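Substrate binding periplasmic protein (Ralstonia solanacearum, PDB 3LOP) binds leucine in the cleft between its two lobes, probably as the periplasmic component of an amino-acid uptake system. Local coordinates at residues Ala176-Asn181 against Leu202-Glu207; Gly16-Thr21 against Asp54-Glu59; Gln215-Ala218 against Gln224-Gly227. All coordinates share one frame; numbering follows the deposited sequence.

Contact 1 (Ala176-Asn181 against Leu202-Glu207)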
loop_
_atom_site.group_PDB
_atom_site.type_symbol
_atom_site.label_atom_id
_atom_site.label_comp_id
_atom_site.label_asym_id
_atom_site.label_seq_id
_atom_site.Cartn_x
_atom_site.Cartn_y
_atom_site.Cartn_z
ATOM N N ALA A 176 17.454 -10.515 -8.764
ATOM C CA ALA A 176 17.027 -11.865 -8.423
ATOM C C ALA A 176 15.540 -11.830 -8.106
ATOM O O ALA A 176 15.053 -10.897 -7.469
ATOM C CB ALA A 176 17.809 -12.375 -7.223
ATOM N N SER A 177 14.826 -12.864 -8.539
ATOM C CA SER A 177 13.387 -12.931 -8.333
ATOM C C SER A 177 12.932 -14.005 -7.355
ATOM O O SER A 177 13.719 -14.826 -6.892
ATOM C CB SER A 177 12.700 -13.177 -9.674
ATOM O OG SER A 177 13.022 -14.469 -10.167
ATOM N N TYR A 178 11.639 -13.973 -7.048
ATOM C CA TYR A 178 11.005 -14.953 -6.174
ATOM C C TYR A 178 9.555 -15.026 -6.661
ATOM O O TYR A 178 9.030 -14.054 -7.202
ATOM C CB TYR A 178 11.080 -14.515 -4.705
ATOM C CG TYR A 178 10.153 -13.382 -4.344
ATOM C CD1 TYR A 178 8.817 -13.626 -4.019
ATOM C CD2 TYR A 178 10.596 -12.064 -4.370
ATOM C CE1 TYR A 178 7.946 -12.580 -3.735
ATOM C CE2 TYR A 178 9.731 -11.013 -4.087
ATOM C CZ TYR A 178 8.409 -11.278 -3.774
ATOM O OH TYR A 178 7.544 -10.243 -3.515
ATOM N N PRO A 179 8.894 -16.181 -6.489
ATOM C CA PRO A 179 7.501 -16.383 -6.921
ATOM C C PRO A 179 6.454 -15.616 -6.116
ATOM O O PRO A 179 6.524 -15.566 -4.891
ATOM C CB PRO A 179 7.310 -17.896 -6.787
ATOM C CG PRO A 179 8.714 -18.445 -6.816
ATOM C CD PRO A 179 9.475 -17.444 -6.011
ATOM N N ARG A 180 5.476 -15.033 -6.807
ATOM C CA ARG A 180 4.424 -14.288 -6.123
ATOM C C ARG A 180 3.632 -15.224 -5.212
ATOM O O ARG A 180 3.525 -16.424 -5.473
ATOM C CB ARG A 180 3.472 -13.623 -7.131
ATOM C CG ARG A 180 2.356 -14.530 -7.655
ATOM C CD ARG A 180 1.549 -13.850 -8.753
ATOM N NE ARG A 180 0.982 -12.571 -8.328
ATOM C CZ ARG A 180 -0.128 -12.435 -7.607
ATOM N NH1 ARG A 180 -0.817 -13.501 -7.219
ATOM N NH2 ARG A 180 -0.548 -11.224 -7.272
ATOM N N ASN A 181 3.083 -14.658 -4.146
ATOM C CA ASN A 181 2.286 -15.399 -3.179
ATOM C C ASN A 181 3.090 -16.437 -2.406
ATOM O O ASN A 181 2.538 -17.399 -1.871
ATOM C CB ASN A 181 1.092 -16.063 -3.867
ATOM C CG ASN A 181 -0.234 -15.596 -3.299
ATOM O OD1 ASN A 181 -0.277 -14.719 -2.431
ATOM N ND2 ASN A 181 -1.326 -16.177 -3.782
ATOM N N LEU A 202 14.291 -3.634 -2.518
ATOM C CA LEU A 202 13.304 -4.702 -2.429
ATOM C C LEU A 202 11.973 -4.372 -3.099
ATOM O O LEU A 202 11.152 -3.637 -2.549
ATOM C CB LEU A 202 13.055 -5.061 -0.960
ATOM C CG LEU A 202 14.290 -5.293 -0.082
ATOM C CD1 LEU A 202 13.842 -5.568 1.347
ATOM C CD2 LEU A 202 15.118 -6.457 -0.626
ATOM N N GLY A 203 11.778 -4.915 -4.297
ATOM C CA GLY A 203 10.530 -4.718 -5.016
ATOM C C GLY A 203 9.739 -5.972 -4.719
ATOM O O GLY A 203 9.507 -6.809 -5.595
ATOM N N ALA A 204 9.330 -6.095 -3.461
ATOM C CA ALA A 204 8.624 -7.275 -2.993
ATOM C C ALA A 204 7.537 -6.975 -1.978
ATOM O O ALA A 204 7.325 -5.829 -1.581
ATOM C CB ALA A 204 9.630 -8.231 -2.377
ATOM N N THR A 205 6.846 -8.034 -1.569
ATOM C CA THR A 205 5.794 -7.929 -0.575
ATOM C C THR A 205 6.400 -8.207 0.798
ATOM O O THR A 205 7.554 -8.622 0.907
ATOM C CB THR A 205 4.652 -8.914 -0.875
ATOM O OG1 THR A 205 5.188 -10.231 -1.047
ATOM C CG2 THR A 205 3.922 -8.496 -2.150
ATOM N N ALA A 206 5.612 -7.981 1.843
ATOM C CA ALA A 206 6.063 -8.138 3.219
ATOM C C ALA A 206 6.809 -9.410 3.614
ATOM O O ALA A 206 7.947 -9.334 4.087
ATOM C CB ALA A 206 4.882 -7.923 4.162
ATOM N N GLU A 207 6.185 -10.570 3.426
ATOM C CA GLU A 207 6.814 -11.826 3.832
ATOM C C GLU A 207 8.125 -12.147 3.118
ATOM O O GLU A 207 9.127 -12.439 3.770
ATOM C CB GLU A 207 5.833 -12.993 3.692
ATOM C CG GLU A 207 6.388 -14.303 4.239
ATOM C CD GLU A 207 5.352 -15.409 4.304
ATOM O OE1 GLU A 207 4.753 -15.735 3.258
ATOM O OE2 GLU A 207 5.141 -15.959 5.405
#
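Y178 has chi1 at 73°, which sets its CG in the crowded position between the backbone N and the carbonyl carbon, and this sends the ring across toward A204 and T205. The ring corner nearest the other segment meets the methyl group of A204, with CE2 of Y178 3.3 Å from CB of A204. An alanine suits this spot because its small methyl lets the ring and phenol oxygen come close to the backbone at 204-205. Beyond that corner the phenol oxygen reaches the backbone: N of T205 donates to OH of Y178 over 3.0 Å, with an N-H...O angle of 154°. T205 has chi1 of 52°, bringing its OG1 round to the same phenol, but at 3.4 Å from OH of Y178 this hydroxyl makes a weak bond at most. OH of Y178 is also hydrogen-bonded to Q149 OE1, so this buried hydroxyl ties together two chain segments besides its own. Tyrosine is apt here because its rigid ring spans the gap while its tip satisfies a backbone N-H at the N-cap position of helix 206-218. G203 centres an inverse gamma turn just before, and A204 O is bonded to S230 OG; this bond and the one from T205 N to Y178 OH fix the segment entering the helix. All of this happens where parallel strands 174-178 and 199-203 end, on either side of strand 144-149. T205 also touches the bound leucine, and such loops beyond strand ends line the ligand cleft in the periplasmic binding protein fold.

Contact 2 (Gly16-Thr21 against Asp54-Glu59). With LEU (leucine), chain B.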
loop_
_atom_site.group_PDB
_atom_site.type_symbol
_atom_site.label_atom_id
_atom_site.label_comp_id
_atom_site.label_asym_id
_atom_site.label_seq_id
_atom_site.Cartn_x
_atom_site.Cartn_y
_atom_site.Cartn_z
ATOM N N GLY A 16 -2.813 -16.861 3.761
ATOM C CA GLY A 16 -1.725 -16.994 2.810
ATOM C C GLY A 16 -0.568 -16.062 3.111
ATOM O O GLY A 16 -0.545 -15.387 4.143
ATOM N N SER A 17 0.390 -16.014 2.189
ATOM C CA SER A 17 1.591 -15.198 2.341
ATOM C C SER A 17 1.368 -13.709 2.583
ATOM O O SER A 17 2.178 -13.052 3.242
ATOM C CB SER A 17 2.486 -15.374 1.114
ATOM O OG SER A 17 3.682 -14.630 1.256
ATOM N N GLN A 18 0.273 -13.179 2.052
ATOM C CA GLN A 18 -0.045 -11.762 2.191
ATOM C C GLN A 18 -1.068 -11.452 3.277
ATOM O O GLN A 18 -1.533 -10.319 3.381
ATOM C CB GLN A 18 -0.557 -11.226 0.852
ATOM C CG GLN A 18 0.537 -10.899 -0.142
ATOM C CD GLN A 18 1.153 -9.539 0.116
ATOM O OE1 GLN A 18 1.773 -9.303 1.154
ATOM N NE2 GLN A 18 0.972 -8.629 -0.829
ATOM N N ALA A 19 -1.406 -12.450 4.088
ATOM C CA ALA A 19 -2.391 -12.271 5.153
ATOM C C ALA A 19 -2.104 -11.095 6.081
ATOM O O ALA A 19 -3.016 -10.353 6.447
ATOM C CB ALA A 19 -2.507 -13.557 5.968
ATOM N N VAL A 20 -0.846 -10.919 6.468
ATOM C CA VAL A 20 -0.496 -9.831 7.371
ATOM C C VAL A 20 -0.891 -8.474 6.792
ATOM O O VAL A 20 -1.423 -7.615 7.498
ATOM C CB VAL A 20 1.019 -9.836 7.688
ATOM C CG1 VAL A 20 1.825 -9.617 6.421
ATOM C CG2 VAL A 20 1.334 -8.777 8.731
ATOM N N THR A 21 -0.646 -8.295 5.499
ATOM C CA THR A 21 -0.968 -7.044 4.824
ATOM C C THR A 21 -2.475 -6.853 4.649
ATOM O O THR A 21 -3.013 -5.787 4.968
ATOM C CB THR A 21 -0.269 -6.979 3.454
ATOM O OG1 THR A 21 1.150 -6.918 3.655
ATOM C CG2 THR A 21 -0.718 -5.754 2.675
ATOM N N ASP A 54 -9.244 -13.193 -0.712
ATOM C CA ASP A 54 -8.937 -13.638 -2.066
ATOM C C ASP A 54 -7.600 -14.376 -2.104
ATOM O O ASP A 54 -7.193 -14.864 -3.156
ATOM C CB ASP A 54 -8.941 -12.483 -3.090
ATOM C CG ASP A 54 -7.997 -11.346 -2.733
ATOM O OD1 ASP A 54 -7.016 -11.555 -1.991
ATOM O OD2 ASP A 54 -8.239 -10.227 -3.239
ATOM N N GLU A 55 -6.935 -14.470 -0.951
ATOM C CA GLU A 55 -5.647 -15.165 -0.844
ATOM C C GLU A 55 -4.636 -14.592 -1.837
ATOM O O GLU A 55 -3.634 -15.228 -2.158
ATOM C CB GLU A 55 -5.845 -16.665 -1.118
ATOM C CG GLU A 55 -6.853 -17.350 -0.198
ATOM C CD GLU A 55 -7.119 -18.799 -0.579
ATOM O OE1 GLU A 55 -6.164 -19.605 -0.574
ATOM O OE2 GLU A 55 -8.285 -19.135 -0.883
ATOM N N GLN A 56 -4.904 -13.368 -2.283
ATOM C CA GLN A 56 -4.108 -12.658 -3.284
ATOM C C GLN A 56 -4.058 -13.419 -4.608
ATOM O O GLN A 56 -3.177 -13.193 -5.436
ATOM C CB GLN A 56 -2.678 -12.351 -2.814
ATOM C CG GLN A 56 -2.111 -11.152 -3.596
ATOM C CD GLN A 56 -0.617 -10.947 -3.457
ATOM O OE1 GLN A 56 0.167 -11.898 -3.505
ATOM N NE2 GLN A 56 -0.212 -9.694 -3.320
ATOM N N LYS A 57 -5.006 -14.330 -4.800
ATOM C CA LYS A 57 -5.084 -15.079 -6.048
ATOM C C LYS A 57 -5.808 -14.169 -7.033
ATOM O O LYS A 57 -6.929 -13.736 -6.786
ATOM C CB LYS A 57 -5.859 -16.379 -5.846
ATOM C CG LYS A 57 -5.134 -17.374 -4.957
ATOM C CD LYS A 57 -5.940 -18.643 -4.757
ATOM C CE LYS A 57 -5.164 -19.646 -3.917
ATOM N NZ LYS A 57 -5.903 -20.921 -3.747
ATOM N N ILE A 58 -5.149 -13.868 -8.147
ATOM C CA ILE A 58 -5.707 -12.968 -9.149
ATOM C C ILE A 58 -7.137 -13.292 -9.580
ATOM O O ILE A 58 -8.001 -12.409 -9.596
ATOM C CB ILE A 58 -4.792 -12.921 -10.389
ATOM C CG1 ILE A 58 -3.385 -12.494 -9.963
ATOM C CG2 ILE A 58 -5.343 -11.935 -11.415
ATOM C CD1 ILE A 58 -2.342 -12.657 -11.040
ATOM N N GLU A 59 -7.391 -14.550 -9.929
ATOM C CA GLU A 59 -8.726 -14.950 -10.358
ATOM C C GLU A 59 -9.757 -14.821 -9.245
ATOM O O GLU A 59 -10.928 -14.538 -9.510
ATOM C CB GLU A 59 -8.720 -16.393 -10.873
ATOM C CG GLU A 59 -7.929 -16.608 -12.152
ATOM C CD GLU A 59 -8.121 -18.002 -12.723
ATOM O OE1 GLU A 59 -9.273 -18.351 -13.061
ATOM O OE2 GLU A 59 -7.125 -18.750 -12.834
HETATM N N LEU B . -0.281 -4.393 -3.099
HETATM C CA LEU B . 0.854 -5.274 -2.708
HETATM C C LEU B . 1.205 -5.055 -1.249
HETATM O O LEU B . 1.831 -5.962 -0.668
HETATM C CB LEU B . 2.059 -4.956 -3.576
HETATM C CG LEU B . 1.555 -4.923 -5.014
HETATM C CD1 LEU B . 2.203 -3.847 -5.764
HETATM C CD2 LEU B . 1.777 -6.233 -5.658
HETATM O OXT LEU B . 0.851 -3.979 -0.715
HETATM O O HOH W 1 -1.916 -14.235 0.511
#
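NE2 of Q18, whose chain packs against that of Q56, donates to carboxylate O of the bound leucine over 2.8 Å. The bond is nearly straight, with an N-H...O angle of 172°. A glutamine does this well: its neutral N-H can hold one carboxylate oxygen while a cationic residue, R285, bonds the ligand as well. In Q18, CG lies beside the backbone N and the chain bends at chi2 (-82°), which lays CG against the end of Q56 and carries the amide on to the ligand. There CG of Q18 lies 3.5 Å from CD of Q56. The two amide planes stand 62° apart, so the groups are steeply inclined to each other rather than stacked flat. Q56 reaches over with an extended chain, its CG placed anti to its own N, and this brings its buried end against CG of Q18. Nearer the backbone, a water takes a hydrogen bond from N of Q18 at 2.9 Å and may give a weak one to O of E55. G16 opens a type I turn with a positive phi, a backbone shape that glycine tolerates since it has no CB to press on the preceding carbonyl O. Facing it, D54 to K57 form a type I' turn closed by N of K57 and O of D54 at 2.8 Å. Both turns are loops leading into helices: the first runs into helix 19-38, and the second links strand 47-53 to helix 58-71. Helix 83-91 adds N85 beside Q56, while R180 and N181 from the other lobe bond to O of Q56 and O of E55.

Contact 3 (Gln215-Ala218 against Gln224-Gly227)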
loop_
_atom_site.group_PDB
_atom_site.type_symbol
_atom_site.label_atom_id
_atom_site.label_comp_id
_atom_site.label_asym_id
_atom_site.label_seq_id
_atom_site.Cartn_x
_atom_site.Cartn_y
_atom_site.Cartn_z
ATOM N N GLN A 215 17.656 -13.596 6.178
ATOM C CA GLN A 215 18.640 -14.528 5.628
ATOM C C GLN A 215 19.868 -13.842 5.046
ATOM O O GLN A 215 20.994 -14.294 5.250
ATOM C CB GLN A 215 17.981 -15.401 4.559
ATOM C CG GLN A 215 16.938 -16.364 5.113
ATOM C CD GLN A 215 16.114 -17.026 4.026
ATOM O OE1 GLN A 215 16.648 -17.488 3.019
ATOM N NE2 GLN A 215 14.801 -17.087 4.232
ATOM N N TYR A 216 19.653 -12.758 4.309
ATOM C CA TYR A 216 20.757 -12.025 3.702
ATOM C C TYR A 216 21.730 -11.533 4.771
ATOM O O TYR A 216 22.940 -11.732 4.657
ATOM C CB TYR A 216 20.217 -10.838 2.895
ATOM C CG TYR A 216 21.283 -9.969 2.260
ATOM C CD1 TYR A 216 22.043 -10.432 1.187
ATOM C CD2 TYR A 216 21.546 -8.691 2.750
ATOM C CE1 TYR A 216 23.043 -9.642 0.619
ATOM C CE2 TYR A 216 22.539 -7.896 2.191
ATOM C CZ TYR A 216 23.285 -8.377 1.128
ATOM O OH TYR A 216 24.287 -7.597 0.593
ATOM N N ARG A 217 21.197 -10.895 5.811
ATOM C CA ARG A 217 22.029 -10.381 6.894
ATOM C C ARG A 217 22.658 -11.506 7.715
ATOM O O ARG A 217 23.823 -11.424 8.097
ATOM C CB ARG A 217 21.204 -9.467 7.808
ATOM C CG ARG A 217 20.981 -8.060 7.263
ATOM C CD ARG A 217 22.174 -7.148 7.552
ATOM N NE ARG A 217 21.860 -5.753 7.248
ATOM C CZ ARG A 217 22.158 -5.137 6.108
ATOM N NH1 ARG A 217 22.799 -5.780 5.137
ATOM N NH2 ARG A 217 21.792 -3.875 5.929
ATOM N N ALA A 218 21.893 -12.561 7.976
ATOM C CA ALA A 218 22.402 -13.677 8.765
ATOM C C ALA A 218 23.595 -14.341 8.092
ATOM O O ALA A 218 24.484 -14.868 8.764
ATOM C CB ALA A 218 21.297 -14.704 8.995
ATOM N N GLN A 224 23.241 -1.859 1.950
ATOM C CA GLN A 224 22.230 -0.982 2.530
ATOM C C GLN A 224 20.918 -1.508 1.958
ATOM O O GLN A 224 20.835 -1.805 0.769
ATOM C CB GLN A 224 22.458 0.459 2.064
ATOM C CG GLN A 224 21.281 1.402 2.294
ATOM C CD GLN A 224 21.001 1.634 3.762
ATOM O OE1 GLN A 224 21.903 1.991 4.521
ATOM N NE2 GLN A 224 19.748 1.440 4.172
ATOM N N LEU A 225 19.896 -1.629 2.797
ATOM C CA LEU A 225 18.616 -2.140 2.335
ATOM C C LEU A 225 17.559 -1.052 2.249
ATOM O O LEU A 225 17.510 -0.144 3.080
ATOM C CB LEU A 225 18.139 -3.259 3.266
ATOM C CG LEU A 225 19.101 -4.446 3.391
ATOM C CD1 LEU A 225 18.678 -5.336 4.551
ATOM C CD2 LEU A 225 19.136 -5.227 2.082
ATOM N N LEU A 226 16.718 -1.147 1.224
ATOM C CA LEU A 226 15.633 -0.198 1.022
ATOM C C LEU A 226 14.550 -0.903 0.218
ATOM O O LEU A 226 14.818 -1.913 -0.429
ATOM C CB LEU A 226 16.122 1.054 0.280
ATOM C CG LEU A 226 16.747 0.912 -1.110
ATOM C CD1 LEU A 226 16.696 2.260 -1.815
ATOM C CD2 LEU A 226 18.180 0.412 -0.999
ATOM N N GLY A 227 13.330 -0.381 0.257
ATOM C CA GLY A 227 12.258 -1.027 -0.478
ATOM C C GLY A 227 10.992 -0.209 -0.599
ATOM O O GLY A 227 10.870 0.868 -0.015
#
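L225 and R217 bury the most surface here, with Y216 next, and together they join the last turn of helix 206-218 to strand 224-227. The leucine points from the strand toward the helix and the arginine reaches across to meet it, the two side chains coming from opposite directions. CD1 of L225 sits over one face of the guanidinium, 3.7 Å above its plane and displaced toward the rim, where NH2 of R217 is its nearest atom. R217 reaches this place by folding at chi2, -83°, which turns the flat group back from the helix to the strand. Its NH2 also passes Q224, whose CA lies near the guanidinium plane 4.5 Å from NH2 of R217. On the neighbouring helix position Y216 meets the other branch of the same leucine, with CD2 of Y216 4.3 Å from CD2 of L225, a looser apolar touch. Leucine suits the spot because its fork serves both partners, one methyl against the guanidinium face and one beside the tyrosine. The strand side carries a bond of its own, from NE2 of Q224 to O of L225 at 3.0 Å; NE2 also bonds to G247 O. The polar ends of the two helix residues turn to the connecting loop: NH1 and NH2 of R217 bond to G221 O and A223 O, and OH of Y216 bonds to A223 N. The chemistry thus divides the work: the guanidinium spends N-H groups on loop carbonyls while its face packs on aliphatic carbon, so a charged residue can border the apolar inside of a beta-alpha-beta unit.

From the N terminus, contact 2 closes first, bringing 54-59 back to 16-21 after helix 19-38 and strand 47-53. Contact 1 then closes a shorter loop holding helix 186-194, and contact 3 a short loop of five residues between helix 206-218 and its following strand. The three follow in series; none nests or crosses. Contacts 1 and 3 share helix 206-218 and neighbouring strands of one sheet, joined where L202 N bonds to L226 O, whereas contact 2 belongs to the other lobe. Across the cleft, probable hydrogen bonds join E207 to S17 and R180 to the backbone O of Q56, so contacts 1 and 2 meet beside the ligand, consistent with a closed, leucine-bound state.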